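Local coordinates for protein dTDP-4-dehydrorhamnose 3,5-epimerase (Bacillus anthracis str. Ames, PDB 3RYK) that epimerises dTDP-4-dehydro-6-deoxyglucose at positions 3 and 5 of the sugar ring, a step in the biosynthesis of dTDP-L-rhamnose, at residues Val64-Asn72 with Tyr156-Ala164; Ala104-Leu112 with Glu176-Thr184. One frame throughout, in Å; residues are numbered along the deposited sequence.

Contact 1 of 2, residues Val64-Asn72 with Tyr156-Ala164; sequences VTHSFVQDN and YKVDEYYSA
A chi1 of 177° turns Q70 away from its own amide nitrogen, and the straight chain beyond runs beside V158, carrying the amide past V158 CG2, which lies 3.7 Å from Q70 CB. Both ends of the amide are bonded. NE2 donates to OD1 of N72 over 2.7 Å, on a lone pair; this nearly straight bond lies in the Q70 amide plane and fixes its rotation. OE1 accepts from a water that also takes the N-H of Y162. In V69 a chi1 of -60° swings CG2 over the centre of the Y161 ring, 3.8 Å from the centroid and 7° off the normal, a CH-pi contact. A second one places N72 CB over a face of Y156, offset toward the rim.

The backbones form an antiparallel ladder. N72 and Y156 exchange two bonds, and V158 N donates to Q70 O at 3.0 Å. V158 O receives V69 N at 3.1 Å and, weakly, Q70 N; two residues facing one define a classic beta bulge. Nearby, F68 lays its ring across K157, with CD1 3.4 Å from K157 CB and K157 CD over one face. D71 and K157 run side by side into a salt bridge, OD2 to NZ 3.1 Å. A water joins S67 O to D159 O beyond the ends of the two strands.

D71 of the second subunit also pairs with K157 NZ, and Q70, D71 and N72 continue the ladder into a strand of that chain. Strand 152-158 is flanked by strands 70-76 and 96-100, with F68 touching L97 of the latter, while helix 56-61 packs against V64 and T65.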
loop_
_atom_site.group_PDB
_atom_site.type_symbol
_atom_site.label_atom_id
_atom_site.label_comp_id
_atom_site.label_asym_id
_atom_site.label_seq_id
_atom_site.Cartn_x
_atom_site.Cartn_y
_atom_site.Cartn_z
ATOM N N VAL A 64 -0.140 8.144 -17.203
ATOM C CA VAL A 64 -0.256 6.818 -16.620
ATOM C C VAL A 64 -1.737 6.702 -16.278
ATOM O O VAL A 64 -2.192 7.152 -15.216
ATOM C CB VAL A 64 0.642 6.681 -15.377
ATOM C CG1 VAL A 64 0.551 5.277 -14.793
ATOM C CG2 VAL A 64 2.089 7.007 -15.752
ATOM N N THR A 65 -2.481 6.114 -17.206
ATOM C CA THR A 65 -3.914 5.924 -17.070
ATOM C C THR A 65 -4.222 4.437 -16.935
ATOM O O THR A 65 -4.200 3.686 -17.926
ATOM C CB THR A 65 -4.624 6.536 -18.287
ATOM O OG1 THR A 65 -4.223 7.910 -18.408
ATOM C CG2 THR A 65 -6.146 6.447 -18.154
ATOM N N HIS A 66 -4.485 4.019 -15.701
ATOM C CA HIS A 66 -4.797 2.627 -15.392
ATOM C C HIS A 66 -5.703 2.555 -14.184
ATOM O O HIS A 66 -5.585 3.362 -13.253
ATOM C CB HIS A 66 -3.536 1.836 -15.036
ATOM C CG HIS A 66 -2.460 1.915 -16.066
ATOM N ND1 HIS A 66 -2.490 1.182 -17.231
ATOM C CD2 HIS A 66 -1.313 2.631 -16.097
ATOM C CE1 HIS A 66 -1.409 1.450 -17.941
ATOM N NE2 HIS A 66 -0.679 2.328 -17.275
ATOM N N SER A 67 -6.590 1.571 -14.189
ATOM C CA SER A 67 -7.510 1.363 -13.085
ATOM C C SER A 67 -6.977 0.107 -12.412
ATOM O O SER A 67 -7.083 -0.994 -12.956
ATOM C CB SER A 67 -8.944 1.218 -13.583
ATOM O OG SER A 67 -9.360 2.409 -14.245
ATOM N N PHE A 68 -6.358 0.288 -11.249
ATOM C CA PHE A 68 -5.781 -0.835 -10.501
ATOM C C PHE A 68 -6.834 -1.602 -9.722
ATOM O O PHE A 68 -7.682 -1.007 -9.070
ATOM C CB PHE A 68 -4.609 -0.385 -9.639
ATOM C CG PHE A 68 -3.443 0.115 -10.450
ATOM C CD1 PHE A 68 -2.496 -0.771 -10.923
ATOM C CD2 PHE A 68 -3.300 1.454 -10.752
ATOM C CE1 PHE A 68 -1.431 -0.349 -11.671
ATOM C CE2 PHE A 68 -2.224 1.894 -11.511
ATOM C CZ PHE A 68 -1.287 0.997 -11.966
ATOM N N VAL A 69 -6.751 -2.933 -9.791
ATOM C CA VAL A 69 -7.715 -3.827 -9.136
ATOM C C VAL A 69 -7.197 -4.672 -7.977
ATOM O O VAL A 69 -7.978 -5.201 -7.200
ATOM C CB VAL A 69 -8.333 -4.802 -10.183
ATOM C CG1 VAL A 69 -9.042 -4.023 -11.261
ATOM C CG2 VAL A 69 -7.267 -5.679 -10.807
ATOM N N GLN A 70 -5.884 -4.780 -7.847
ATOM C CA GLN A 70 -5.318 -5.576 -6.791
ATOM C C GLN A 70 -3.998 -4.994 -6.296
ATOM O O GLN A 70 -3.273 -4.354 -7.061
ATOM C CB GLN A 70 -5.151 -6.976 -7.370
ATOM C CG GLN A 70 -4.527 -7.993 -6.532
ATOM C CD GLN A 70 -4.382 -9.285 -7.286
ATOM O OE1 GLN A 70 -5.249 -9.675 -8.075
ATOM N NE2 GLN A 70 -3.288 -9.963 -7.045
ATOM N N ASP A 71 -3.745 -5.158 -5.003
ATOM C CA ASP A 71 -2.511 -4.708 -4.336
ATOM C C ASP A 71 -1.921 -5.963 -3.723
ATOM O O ASP A 71 -2.603 -6.672 -2.971
ATOM C CB ASP A 71 -2.707 -3.704 -3.187
ATOM C CG ASP A 71 -3.293 -2.363 -3.621
ATOM O OD1 ASP A 71 -3.645 -2.195 -4.805
ATOM O OD2 ASP A 71 -3.412 -1.469 -2.735
ATOM N N ASN A 72 -0.659 -6.211 -4.038
ATOM C CA ASN A 72 0.088 -7.356 -3.563
ATOM C C ASN A 72 1.216 -6.892 -2.645
ATOM O O ASN A 72 1.784 -5.822 -2.865
ATOM C CB ASN A 72 0.680 -8.073 -4.785
ATOM C CG ASN A 72 -0.391 -8.540 -5.764
ATOM O OD1 ASN A 72 -1.449 -9.001 -5.357
ATOM N ND2 ASN A 72 -0.097 -8.445 -7.065
ATOM N N TYR A 156 2.955 -3.815 -4.622
ATOM C CA TYR A 156 2.736 -3.443 -6.007
ATOM C C TYR A 156 1.316 -3.698 -6.445
ATOM O O TYR A 156 0.715 -4.698 -6.067
ATOM C CB TYR A 156 3.753 -4.049 -6.962
ATOM C CG TYR A 156 3.729 -5.542 -7.128
ATOM C CD1 TYR A 156 3.097 -6.119 -8.227
ATOM C CD2 TYR A 156 4.368 -6.367 -6.215
ATOM C CE1 TYR A 156 3.085 -7.497 -8.396
ATOM C CE2 TYR A 156 4.365 -7.723 -6.373
ATOM C CZ TYR A 156 3.726 -8.278 -7.469
ATOM O OH TYR A 156 3.726 -9.640 -7.612
ATOM N N LYS A 157 0.799 -2.753 -7.224
ATOM C CA LYS A 157 -0.545 -2.810 -7.740
ATOM C C LYS A 157 -0.513 -3.413 -9.134
ATOM O O LYS A 157 0.497 -3.337 -9.822
ATOM C CB LYS A 157 -1.126 -1.408 -7.851
ATOM C CG LYS A 157 -1.178 -0.606 -6.581
ATOM C CD LYS A 157 -1.649 0.814 -6.891
ATOM C CE LYS A 157 -1.859 1.609 -5.619
ATOM N NZ LYS A 157 -2.672 0.921 -4.578
ATOM N N VAL A 158 -1.622 -4.023 -9.537
ATOM C CA VAL A 158 -1.743 -4.619 -10.867
ATOM C C VAL A 158 -3.125 -4.244 -11.405
ATOM O O VAL A 158 -4.086 -4.202 -10.645
ATOM C CB VAL A 158 -1.539 -6.165 -10.867
ATOM C CG1 VAL A 158 -0.174 -6.523 -10.278
ATOM C CG2 VAL A 158 -2.660 -6.871 -10.125
ATOM N N ASP A 159 -3.231 -3.982 -12.711
ATOM C CA ASP A 159 -4.524 -3.593 -13.321
ATOM C C ASP A 159 -5.322 -4.753 -13.911
ATOM O O ASP A 159 -6.351 -4.526 -14.566
ATOM C CB ASP A 159 -4.372 -2.497 -14.382
ATOM C CG ASP A 159 -3.600 -2.951 -15.606
ATOM O OD1 ASP A 159 -3.741 -2.291 -16.662
ATOM O OD2 ASP A 159 -2.873 -3.961 -15.537
ATOM N N GLU A 160 -4.832 -5.975 -13.695
ATOM C CA GLU A 160 -5.482 -7.199 -14.150
ATOM C C GLU A 160 -5.275 -8.243 -13.057
ATOM O O GLU A 160 -4.178 -8.383 -12.517
ATOM C CB GLU A 160 -4.928 -7.666 -15.498
ATOM C CG GLU A 160 -5.507 -8.986 -16.080
ATOM C CD GLU A 160 -7.024 -8.984 -16.323
ATOM O OE1 GLU A 160 -7.419 -9.384 -17.439
ATOM O OE2 GLU A 160 -7.818 -8.547 -15.456
ATOM N N TYR A 161 -6.335 -8.960 -12.703
ATOM C CA TYR A 161 -6.226 -9.970 -11.664
ATOM C C TYR A 161 -5.239 -11.075 -11.980
ATOM O O TYR A 161 -4.940 -11.353 -13.149
ATOM C CB TYR A 161 -7.589 -10.591 -11.340
ATOM C CG TYR A 161 -8.537 -9.601 -10.744
ATOM C CD1 TYR A 161 -8.403 -9.222 -9.414
ATOM C CD2 TYR A 161 -9.569 -9.059 -11.486
ATOM C CE1 TYR A 161 -9.250 -8.316 -8.849
ATOM C CE2 TYR A 161 -10.441 -8.155 -10.924
ATOM C CZ TYR A 161 -10.269 -7.783 -9.598
ATOM O OH TYR A 161 -11.116 -6.880 -9.008
ATOM N N TYR A 162 -4.741 -11.693 -10.911
ATOM C CA TYR A 162 -3.793 -12.784 -11.015
ATOM C C TYR A 162 -4.450 -14.010 -11.651
ATOM O O TYR A 162 -5.640 -14.270 -11.449
ATOM C CB TYR A 162 -3.211 -13.136 -9.637
ATOM C CG TYR A 162 -2.269 -14.312 -9.686
ATOM C CD1 TYR A 162 -0.973 -14.165 -10.162
ATOM C CD2 TYR A 162 -2.668 -15.570 -9.241
ATOM C CE1 TYR A 162 -0.098 -15.243 -10.215
ATOM C CE2 TYR A 162 -1.802 -16.653 -9.286
ATOM C CZ TYR A 162 -0.515 -16.483 -9.773
ATOM O OH TYR A 162 0.353 -17.557 -9.823
ATOM N N SER A 163 -3.657 -14.731 -12.436
ATOM C CA SER A 163 -4.090 -15.938 -13.126
ATOM C C SER A 163 -2.932 -16.938 -13.093
ATOM O O SER A 163 -1.986 -16.835 -13.881
ATOM C CB SER A 163 -4.500 -15.616 -14.571
ATOM O OG SER A 163 -4.860 -16.792 -15.292
ATOM N N ALA A 164 -2.999 -17.901 -12.174
ATOM C CA ALA A 164 -1.949 -18.923 -12.055
ATOM C C ALA A 164 -1.703 -19.609 -13.407
ATOM O O ALA A 164 -0.607 -20.110 -13.667
ATOM C CB ALA A 164 -2.330 -19.941 -11.000
HETATM O O HOH W 1 -6.442 -0.380 -16.588
HETATM O O HOH W 2 -8.443 -2.888 -14.867
HETATM O O HOH W 3 -6.135 -12.152 -8.060
#

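Contact 2 of 2, residues Ala104-Leu112 with Glu176-Thr184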
loop_
_atom_site.group_PDB
_atom_site.type_symbol
_atom_site.label_atom_id
_atom_site.label_comp_id
_atom_site.label_asym_id
_atom_site.label_seq_id
_atom_site.Cartn_x
_atom_site.Cartn_y
_atom_site.Cartn_z
ATOM N N ALA A 104 15.003 -2.234 0.967
ATOM C CA ALA A 104 15.380 -1.747 -0.347
ATOM C C ALA A 104 15.603 -2.919 -1.281
ATOM O O ALA A 104 15.973 -4.001 -0.819
ATOM C CB ALA A 104 16.643 -0.918 -0.235
ATOM N N ILE A 105 15.369 -2.677 -2.574
ATOM C CA ILE A 105 15.531 -3.667 -3.618
ATOM C C ILE A 105 16.168 -3.083 -4.872
ATOM O O ILE A 105 16.167 -1.865 -5.081
ATOM C CB ILE A 105 14.131 -4.224 -4.066
ATOM C CG1 ILE A 105 13.326 -3.167 -4.869
ATOM C CG2 ILE A 105 13.354 -4.745 -2.892
ATOM C CD1 ILE A 105 11.880 -3.564 -5.193
ATOM N N TYR A 106 16.754 -3.967 -5.660
ATOM C CA TYR A 106 17.345 -3.649 -6.961
ATOM C C TYR A 106 16.320 -4.288 -7.865
ATOM O O TYR A 106 16.236 -5.517 -7.922
ATOM C CB TYR A 106 18.742 -4.218 -7.132
ATOM C CG TYR A 106 19.302 -4.185 -8.553
ATOM C CD1 TYR A 106 19.742 -3.007 -9.140
ATOM C CD2 TYR A 106 19.460 -5.366 -9.276
ATOM C CE1 TYR A 106 20.278 -3.004 -10.432
ATOM C CE2 TYR A 106 20.010 -5.379 -10.569
ATOM C CZ TYR A 106 20.414 -4.202 -11.145
ATOM O OH TYR A 106 20.957 -4.236 -12.429
ATOM N N ASP A 107 15.530 -3.466 -8.543
ATOM C CA ASP A 107 14.475 -3.918 -9.415
ATOM C C ASP A 107 14.843 -3.829 -10.886
ATOM O O ASP A 107 15.346 -2.804 -11.359
ATOM C CB ASP A 107 13.247 -3.091 -9.069
ATOM C CG ASP A 107 11.997 -3.583 -9.733
ATOM O OD1 ASP A 107 11.915 -3.660 -10.982
ATOM O OD2 ASP A 107 11.060 -3.863 -8.963
ATOM N N VAL A 108 14.561 -4.903 -11.618
ATOM C CA VAL A 108 14.881 -4.959 -13.022
ATOM C C VAL A 108 13.629 -5.168 -13.862
ATOM O O VAL A 108 12.702 -5.870 -13.437
ATOM C CB VAL A 108 15.800 -6.169 -13.330
ATOM C CG1 VAL A 108 15.958 -6.384 -14.865
ATOM C CG2 VAL A 108 17.153 -6.025 -12.638
ATOM N N ILE A 109 13.603 -4.528 -15.024
ATOM C CA ILE A 109 12.493 -4.676 -15.953
ATOM C C ILE A 109 13.139 -4.933 -17.299
ATOM O O ILE A 109 14.198 -4.379 -17.592
ATOM C CB ILE A 109 11.464 -3.485 -16.005
ATOM C CG1 ILE A 109 12.046 -2.224 -16.642
ATOM C CG2 ILE A 109 10.903 -3.204 -14.615
ATOM C CD1 ILE A 109 11.052 -1.086 -16.688
ATOM N N VAL A 110 12.514 -5.808 -18.089
ATOM C CA VAL A 110 13.002 -6.172 -19.413
ATOM C C VAL A 110 11.875 -5.955 -20.441
ATOM O O VAL A 110 10.749 -6.406 -20.233
ATOM C CB VAL A 110 13.403 -7.669 -19.442
ATOM C CG1 VAL A 110 14.136 -7.978 -20.759
ATOM C CG2 VAL A 110 14.294 -8.038 -18.245
ATOM N N ASP A 111 12.174 -5.253 -21.535
ATOM C CA ASP A 111 11.176 -4.974 -22.582
ATOM C C ASP A 111 11.093 -6.234 -23.462
ATOM O O ASP A 111 12.062 -6.580 -24.154
ATOM C CB ASP A 111 11.573 -3.719 -23.392
ATOM C CG ASP A 111 10.515 -3.300 -24.425
ATOM O OD1 ASP A 111 9.582 -4.086 -24.700
ATOM O OD2 ASP A 111 10.599 -2.158 -24.968
ATOM N N LEU A 112 9.951 -6.919 -23.427
ATOM C CA LEU A 112 9.774 -8.142 -24.233
ATOM C C LEU A 112 8.857 -7.958 -25.449
ATOM O O LEU A 112 8.400 -8.931 -26.048
ATOM C CB LEU A 112 9.304 -9.305 -23.352
ATOM C CG LEU A 112 10.276 -9.757 -22.258
ATOM C CD1 LEU A 112 9.811 -11.043 -21.589
ATOM C CD2 LEU A 112 11.648 -9.941 -22.836
ATOM N N GLU A 176 21.566 -14.133 -21.942
ATOM C CA GLU A 176 21.348 -13.183 -23.029
ATOM C C GLU A 176 21.219 -11.775 -22.459
ATOM O O GLU A 176 21.695 -10.814 -23.060
ATOM C CB GLU A 176 20.074 -13.471 -23.824
ATOM C CG GLU A 176 19.916 -14.862 -24.433
ATOM C CD GLU A 176 18.644 -14.969 -25.276
ATOM O OE1 GLU A 176 18.013 -13.915 -25.565
ATOM O OE2 GLU A 176 18.275 -16.105 -25.662
ATOM N N LEU A 177 20.578 -11.672 -21.296
ATOM C CA LEU A 177 20.359 -10.381 -20.618
ATOM C C LEU A 177 21.551 -9.965 -19.769
ATOM O O LEU A 177 21.832 -8.767 -19.626
ATOM C CB LEU A 177 19.071 -10.438 -19.782
ATOM C CG LEU A 177 17.743 -10.655 -20.526
ATOM C CD1 LEU A 177 16.514 -10.613 -19.606
ATOM C CD2 LEU A 177 17.597 -9.665 -21.684
ATOM N N ALA A 178 22.237 -10.959 -19.200
ATOM C CA ALA A 178 23.417 -10.772 -18.350
ATOM C C ALA A 178 23.208 -9.682 -17.309
ATOM O O ALA A 178 24.010 -8.767 -17.198
ATOM C CB ALA A 178 24.629 -10.473 -19.211
ATOM N N ILE A 179 22.121 -9.787 -16.558
ATOM C CA ILE A 179 21.814 -8.790 -15.531
ATOM C C ILE A 179 22.825 -8.899 -14.376
ATOM O O ILE A 179 23.108 -10.001 -13.881
ATOM C CB ILE A 179 20.355 -8.923 -15.025
ATOM C CG1 ILE A 179 19.387 -8.778 -16.202
ATOM C CG2 ILE A 179 20.065 -7.877 -13.929
ATOM C CD1 ILE A 179 17.972 -9.192 -15.929
ATOM N N PRO A 180 23.390 -7.755 -13.938
ATOM C CA PRO A 180 24.373 -7.686 -12.853
ATOM C C PRO A 180 23.742 -7.748 -11.453
ATOM O O PRO A 180 23.876 -6.813 -10.660
ATOM C CB PRO A 180 25.013 -6.315 -13.084
ATOM C CG PRO A 180 23.893 -5.513 -13.579
ATOM C CD PRO A 180 23.152 -6.416 -14.506
ATOM N N TRP A 181 23.090 -8.853 -11.120
ATOM C CA TRP A 181 22.466 -8.966 -9.814
ATOM C C TRP A 181 23.483 -8.788 -8.706
ATOM O O TRP A 181 24.609 -9.284 -8.812
ATOM C CB TRP A 181 21.775 -10.324 -9.630
ATOM C CG TRP A 181 20.698 -10.583 -10.581
ATOM C CD1 TRP A 181 20.748 -11.390 -11.678
ATOM C CD2 TRP A 181 19.397 -10.003 -10.565
ATOM N NE1 TRP A 181 19.545 -11.377 -12.325
ATOM C CE2 TRP A 181 18.695 -10.528 -11.669
ATOM C CE3 TRP A 181 18.744 -9.103 -9.714
ATOM C CZ2 TRP A 181 17.377 -10.174 -11.954
ATOM C CZ3 TRP A 181 17.429 -8.752 -10.006
ATOM C CH2 TRP A 181 16.763 -9.288 -11.121
ATOM N N PRO A 182 23.096 -8.088 -7.622
ATOM C CA PRO A 182 23.994 -7.845 -6.489
ATOM C C PRO A 182 24.108 -9.041 -5.531
ATOM O O PRO A 182 24.300 -8.867 -4.322
ATOM C CB PRO A 182 23.317 -6.671 -5.797
ATOM C CG PRO A 182 21.887 -6.904 -6.047
ATOM C CD PRO A 182 21.820 -7.371 -7.449
ATOM N N VAL A 183 24.015 -10.255 -6.064
ATOM C CA VAL A 183 24.095 -11.451 -5.251
ATOM C C VAL A 183 24.636 -12.557 -6.141
ATOM O O VAL A 183 24.443 -12.528 -7.349
ATOM C CB VAL A 183 22.695 -11.842 -4.690
ATOM C CG1 VAL A 183 21.697 -12.024 -5.821
ATOM C CG2 VAL A 183 22.775 -13.078 -3.808
ATOM N N THR A 184 25.369 -13.487 -5.532
ATOM C CA THR A 184 25.969 -14.619 -6.240
ATOM C C THR A 184 25.109 -15.877 -6.178
ATOM O O THR A 184 24.942 -16.577 -7.193
ATOM C CB THR A 184 27.389 -14.912 -5.674
ATOM O OG1 THR A 184 28.268 -13.837 -6.034
ATOM C CG2 THR A 184 27.981 -16.226 -6.208
#
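The interface is van der Waals packing, almost all of it apolar, and no hydrogen bond crosses: Y106, V108 and V110, three alternate residues of the strand, meet L177, I179, P180, W181 and P182. The touching parts run in nearly opposite directions, 175° apart. Y106 CA lies 7.9 Å from P182 CA and V110 CA 8.6 Å from L177 CA, a spacing that leaves room for side chains between the backbones.

Among the aliphatic pairs, V110 and L177 reach toward each other tip to tip, L177 CD1 lying 3.7 Å from V110 CG2. V108 and I179 meet likewise, CG1 to CD1 at 3.6 Å, while the other V108 methyl, CG2, touches W181 CH2.

The aromatic contacts centre on Y106. A chi1 of 168° sets its CG opposite the backbone N and brings the ring to the prolines and the indole. W181 CE3 lies at the ring edge, 3.8 Å from Y106 CD2, and the two ring planes stand 89° apart. P182 CD comes within 3.6 Å of Y106 CD2, and P180 CG approaches Y106 OH at 3.4 Å. Outside the pair, W181 NE1 donates to W172 O, and the W172 ring also meets the indole.

The loop between strand 167-169 and helix 190-193 thus lies on one face of a sheet of the jelly-roll-like fold, the one containing strands 104-111, 122-128 and 141-147.

In the fold
Along the chain the segments alternate, 64-72, 104-112, 156-164 and 176-184, so the two contacts interlock in sequence. Their centres are 22 Å apart on opposite sides of the chain's centre, and the nearest atoms stay about 8 Å apart without touching. Each belongs to a different antiparallel sheet of the jelly-roll-like fold: contact 1 joins strands 70-76 and 152-158, whereas contact 2 lays a loop against strand 104-111. Only contact 1 takes part in the subunit interface. The Y162 side chain is about 4 Å from the bound pyrophosphate, the W181 side chain about 13 Å. Y162 OH is hydrogen-bonded to D167 of the pyrophosphate pocket, so contact 1 leads to both that pocket and the interface.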